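Local coordinates for translation initiation factor eif-2b-like protein (Chaetomium thermophilum, PDB 4ZEO) that probably acts in translation initiation as the delta subunit of eIF2B, the guanine nucleotide exchange factor for eIF2, at residues 345-359 / 377-391. Residues are numbered along the deposited sequence; the frame is centred on the assembly and turned at random.
Sequences LRSKVPAASNVFLGG and VAMAATNAGAKVIVL
Four backbone hydrogen bonds join strand 354-358 to strand 387-391 in parallel: Val355 N and O pair with Lys387 O and Ile389 N, and Leu357 N and O with Ile389 O and Leu391 N. All four are nearly straight, and the strand axes diverge by 26°. On one face of the sheet, Phe356 and Ile389 run alongside each other in the same direction. Ile389 CB sits 4.1 Å above the Phe356 ring plane, over the outer part of the ring, and Ile389 CD1 reaches Phe356 CZ at 3.9 Å. Leu391 CD1 meets the edge of the same ring, 4.1 Å from Phe356 CD1. With CG anti to the carbonyl carbon (chi1 -75°), the phenyl group is placed for both contacts, while Ile280 and Ile286 also touch Phe356. A serine here would probably leave Ile389 and Leu391 without their aromatic partner and open a gap in this buried layer. The other face carries Val355 and Leu357 and is covered by helix 374-384. Val355 divides its branches: CG1, anti to the backbone N, points to Val377 CG1, whereas CG2 touches Ala381 CB at 3.7 Å. Val349 CG1 meets Ala381 CB at 3.5 Å, and Leu357 CD2 touches Val388 CG1 (3.8 Å) and also reaches Ala378 CB. Ala378 and Ala381, with Val377, form the helix surface met by these strand side chains, the axes of helix 377-384 and strand 354-358 approaching to 9.7 Å at 155°, nearly antiparallel. A Schellman motif with Gly385 at positive phi ends this helix, Ala386 N bonding to Ala381 O (3.0 Å) and Gly385 N weakly to Thr382 O, and the chain turns into strand 387-391. Neighbouring parallel strands linked through a helix packed on one face form a right-handed beta-alpha-beta crossover, characteristic of the Rossmann-like domain of the eIF2B alpha/beta/delta family.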
# COMPACT_ATOMS: atom_id res chain seq x y z
N LEU A 345 19.65 -16.01 10.38
CA LEU A 345 18.21 -15.98 10.14
C LEU A 345 17.41 -17.16 10.69
O LEU A 345 16.36 -16.97 11.29
CB LEU A 345 17.97 -15.88 8.64
CG LEU A 345 16.63 -15.42 8.12
CD1 LEU A 345 16.17 -14.18 8.79
CD2 LEU A 345 16.77 -15.21 6.65
N ARG A 346 17.95 -18.37 10.54
CA ARG A 346 17.26 -19.56 11.01
C ARG A 346 17.03 -19.51 12.53
O ARG A 346 15.99 -19.97 13.04
CB ARG A 346 18.01 -20.83 10.62
CG ARG A 346 17.83 -21.96 11.59
CD ARG A 346 18.35 -23.28 11.02
NE ARG A 346 17.36 -24.32 11.28
CZ ARG A 346 17.31 -25.50 10.68
NH1 ARG A 346 18.22 -25.86 9.78
NH2 ARG A 346 16.34 -26.35 11.00
N SER A 347 18.01 -18.97 13.26
CA SER A 347 17.90 -18.71 14.69
C SER A 347 16.71 -17.77 15.01
O SER A 347 15.95 -18.01 15.95
CB SER A 347 19.19 -18.10 15.21
OG SER A 347 20.29 -18.94 14.92
N LYS A 348 16.60 -16.69 14.25
CA LYS A 348 15.63 -15.61 14.50
C LYS A 348 14.17 -16.02 14.25
O LYS A 348 13.25 -15.38 14.77
CB LYS A 348 15.97 -14.38 13.64
CG LYS A 348 17.41 -13.92 13.76
CD LYS A 348 17.84 -13.67 15.17
CE LYS A 348 19.22 -13.01 15.20
NZ LYS A 348 19.55 -12.36 13.90
N VAL A 349 13.96 -16.99 13.35
CA VAL A 349 12.60 -17.42 13.03
C VAL A 349 12.29 -18.88 13.43
O VAL A 349 12.36 -19.78 12.61
CB VAL A 349 12.32 -17.27 11.52
CG1 VAL A 349 10.85 -17.21 11.27
CG2 VAL A 349 12.96 -16.03 10.99
N PRO A 350 11.90 -19.11 14.69
CA PRO A 350 11.59 -20.47 15.14
C PRO A 350 10.25 -20.94 14.59
O PRO A 350 9.49 -20.11 14.09
CB PRO A 350 11.51 -20.34 16.66
CG PRO A 350 12.00 -18.93 16.97
CD PRO A 350 11.67 -18.13 15.76
N ALA A 351 9.93 -22.22 14.73
CA ALA A 351 8.67 -22.75 14.23
C ALA A 351 7.46 -22.12 14.93
O ALA A 351 6.47 -21.79 14.30
CB ALA A 351 8.63 -24.26 14.40
N ALA A 352 7.56 -21.92 16.24
CA ALA A 352 6.45 -21.40 17.03
C ALA A 352 6.10 -19.93 16.73
O ALA A 352 4.98 -19.50 17.01
CB ALA A 352 6.71 -21.58 18.49
N SER A 353 7.05 -19.16 16.23
CA SER A 353 6.83 -17.73 15.96
C SER A 353 5.84 -17.49 14.81
O SER A 353 5.57 -18.38 14.00
CB SER A 353 8.16 -17.02 15.65
OG SER A 353 8.62 -17.31 14.33
N ASN A 354 5.29 -16.28 14.75
CA ASN A 354 4.48 -15.91 13.60
C ASN A 354 5.09 -14.73 12.86
O ASN A 354 5.39 -13.70 13.45
CB ASN A 354 3.06 -15.55 14.04
CG ASN A 354 2.22 -16.78 14.35
OD1 ASN A 354 1.79 -17.50 13.46
ND2 ASN A 354 1.97 -17.01 15.64
N VAL A 355 5.19 -14.84 11.54
CA VAL A 355 5.81 -13.80 10.75
C VAL A 355 4.71 -12.96 10.06
O VAL A 355 3.86 -13.51 9.37
CB VAL A 355 6.74 -14.41 9.68
CG1 VAL A 355 7.29 -13.33 8.78
CG2 VAL A 355 7.88 -15.21 10.33
N PHE A 356 4.73 -11.66 10.30
CA PHE A 356 3.81 -10.73 9.66
C PHE A 356 4.61 -9.85 8.74
O PHE A 356 5.55 -9.21 9.16
CB PHE A 356 3.05 -9.85 10.66
CG PHE A 356 1.96 -10.56 11.42
CD1 PHE A 356 0.63 -10.36 11.09
CD2 PHE A 356 2.26 -11.40 12.48
CE1 PHE A 356 -0.38 -11.02 11.81
CE2 PHE A 356 1.25 -12.06 13.19
CZ PHE A 356 -0.06 -11.87 12.86
N LEU A 357 4.23 -9.83 7.47
CA LEU A 357 4.91 -9.04 6.46
C LEU A 357 3.95 -8.14 5.68
O LEU A 357 2.77 -8.48 5.50
CB LEU A 357 5.65 -9.98 5.51
CG LEU A 357 7.08 -10.50 5.75
CD1 LEU A 357 7.83 -10.09 7.03
CD2 LEU A 357 7.24 -11.99 5.40
N GLY A 358 4.47 -7.02 5.20
CA GLY A 358 3.74 -6.11 4.35
C GLY A 358 4.59 -5.86 3.11
O GLY A 358 5.79 -6.09 3.12
N GLY A 359 3.97 -5.36 2.04
CA GLY A 359 4.65 -5.17 0.77
C GLY A 359 4.17 -3.97 -0.03
O GLY A 359 3.50 -3.08 0.47
N VAL A 377 13.28 -13.80 4.60
CA VAL A 377 12.54 -13.99 5.84
C VAL A 377 11.40 -15.00 5.67
O VAL A 377 11.28 -15.95 6.46
CB VAL A 377 11.96 -12.65 6.35
CG1 VAL A 377 11.19 -12.84 7.65
CG2 VAL A 377 13.07 -11.65 6.55
N ALA A 378 10.58 -14.82 4.63
CA ALA A 378 9.47 -15.73 4.33
C ALA A 378 9.96 -17.16 3.99
O ALA A 378 9.34 -18.14 4.39
CB ALA A 378 8.63 -15.18 3.18
N MET A 379 11.04 -17.27 3.23
CA MET A 379 11.59 -18.58 2.93
C MET A 379 12.10 -19.31 4.18
O MET A 379 11.86 -20.51 4.35
CB MET A 379 12.73 -18.46 1.91
CG MET A 379 12.25 -18.15 0.48
SD MET A 379 13.56 -18.17 -0.77
CE MET A 379 14.46 -16.69 -0.33
N ALA A 380 12.80 -18.58 5.04
CA ALA A 380 13.34 -19.15 6.28
C ALA A 380 12.23 -19.63 7.20
O ALA A 380 12.32 -20.69 7.81
CB ALA A 380 14.23 -18.13 6.99
N ALA A 381 11.17 -18.83 7.31
CA ALA A 381 10.03 -19.16 8.14
C ALA A 381 9.25 -20.37 7.59
O ALA A 381 8.90 -21.29 8.35
CB ALA A 381 9.14 -17.94 8.25
N THR A 382 9.06 -20.41 6.28
CA THR A 382 8.34 -21.51 5.65
C THR A 382 9.07 -22.82 5.93
O THR A 382 8.43 -23.85 6.18
CB THR A 382 8.15 -21.30 4.11
OG1 THR A 382 7.37 -20.14 3.87
CG2 THR A 382 7.44 -22.50 3.45
N ASN A 383 10.40 -22.77 5.94
CA ASN A 383 11.18 -23.97 6.22
C ASN A 383 11.16 -24.43 7.66
O ASN A 383 11.25 -25.62 7.94
CB ASN A 383 12.66 -23.78 5.83
CG ASN A 383 12.95 -24.13 4.40
OD1 ASN A 383 12.82 -23.31 3.49
ND2 ASN A 383 13.38 -25.38 4.18
N ALA A 384 11.04 -23.47 8.56
CA ALA A 384 10.89 -23.74 9.98
C ALA A 384 9.49 -24.29 10.36
O ALA A 384 9.33 -24.89 11.41
CB ALA A 384 11.18 -22.45 10.77
N GLY A 385 8.50 -24.07 9.51
CA GLY A 385 7.13 -24.45 9.83
C GLY A 385 6.32 -23.30 10.44
O GLY A 385 5.18 -23.47 10.89
N ALA A 386 6.94 -22.12 10.47
CA ALA A 386 6.31 -20.94 11.00
C ALA A 386 5.29 -20.33 10.02
O ALA A 386 5.47 -20.40 8.80
CB ALA A 386 7.37 -19.91 11.36
N LYS A 387 4.22 -19.74 10.55
CA LYS A 387 3.22 -19.10 9.72
C LYS A 387 3.75 -17.79 9.12
O LYS A 387 4.39 -16.98 9.80
CB LYS A 387 1.95 -18.81 10.53
CG LYS A 387 0.84 -19.81 10.31
CD LYS A 387 -0.50 -19.34 10.92
CE LYS A 387 -0.53 -19.42 12.43
NZ LYS A 387 -0.67 -20.84 12.87
N VAL A 388 3.47 -17.57 7.84
CA VAL A 388 3.86 -16.32 7.21
C VAL A 388 2.58 -15.64 6.76
O VAL A 388 1.88 -16.12 5.87
CB VAL A 388 4.85 -16.54 6.03
CG1 VAL A 388 5.17 -15.21 5.30
CG2 VAL A 388 6.14 -17.19 6.52
N ILE A 389 2.26 -14.54 7.43
CA ILE A 389 1.05 -13.78 7.16
C ILE A 389 1.39 -12.49 6.51
O ILE A 389 2.16 -11.67 7.05
CB ILE A 389 0.25 -13.49 8.45
CG1 ILE A 389 0.03 -14.80 9.21
CG2 ILE A 389 -1.09 -12.84 8.14
CD1 ILE A 389 -0.94 -14.69 10.36
N VAL A 390 0.80 -12.29 5.33
CA VAL A 390 1.03 -11.07 4.58
C VAL A 390 -0.20 -10.18 4.68
O VAL A 390 -1.33 -10.65 4.48
CB VAL A 390 1.34 -11.36 3.10
CG1 VAL A 390 1.31 -10.06 2.27
CG2 VAL A 390 2.68 -12.08 2.98
N LEU A 391 0.03 -8.92 5.01
CA LEU A 391 -1.03 -7.90 5.16
C LEU A 391 -1.00 -6.95 3.98
O LEU A 391 0.03 -6.34 3.68
CB LEU A 391 -0.84 -7.12 6.44
CG LEU A 391 -0.62 -7.93 7.72
CD1 LEU A 391 -0.34 -7.02 8.93
CD2 LEU A 391 -1.82 -8.84 7.98
O HOH W 1 3.83 -22.81 13.24
O HOH W 2 3.82 -20.35 13.58
O HOH W 3 1.26 -4.91 1.86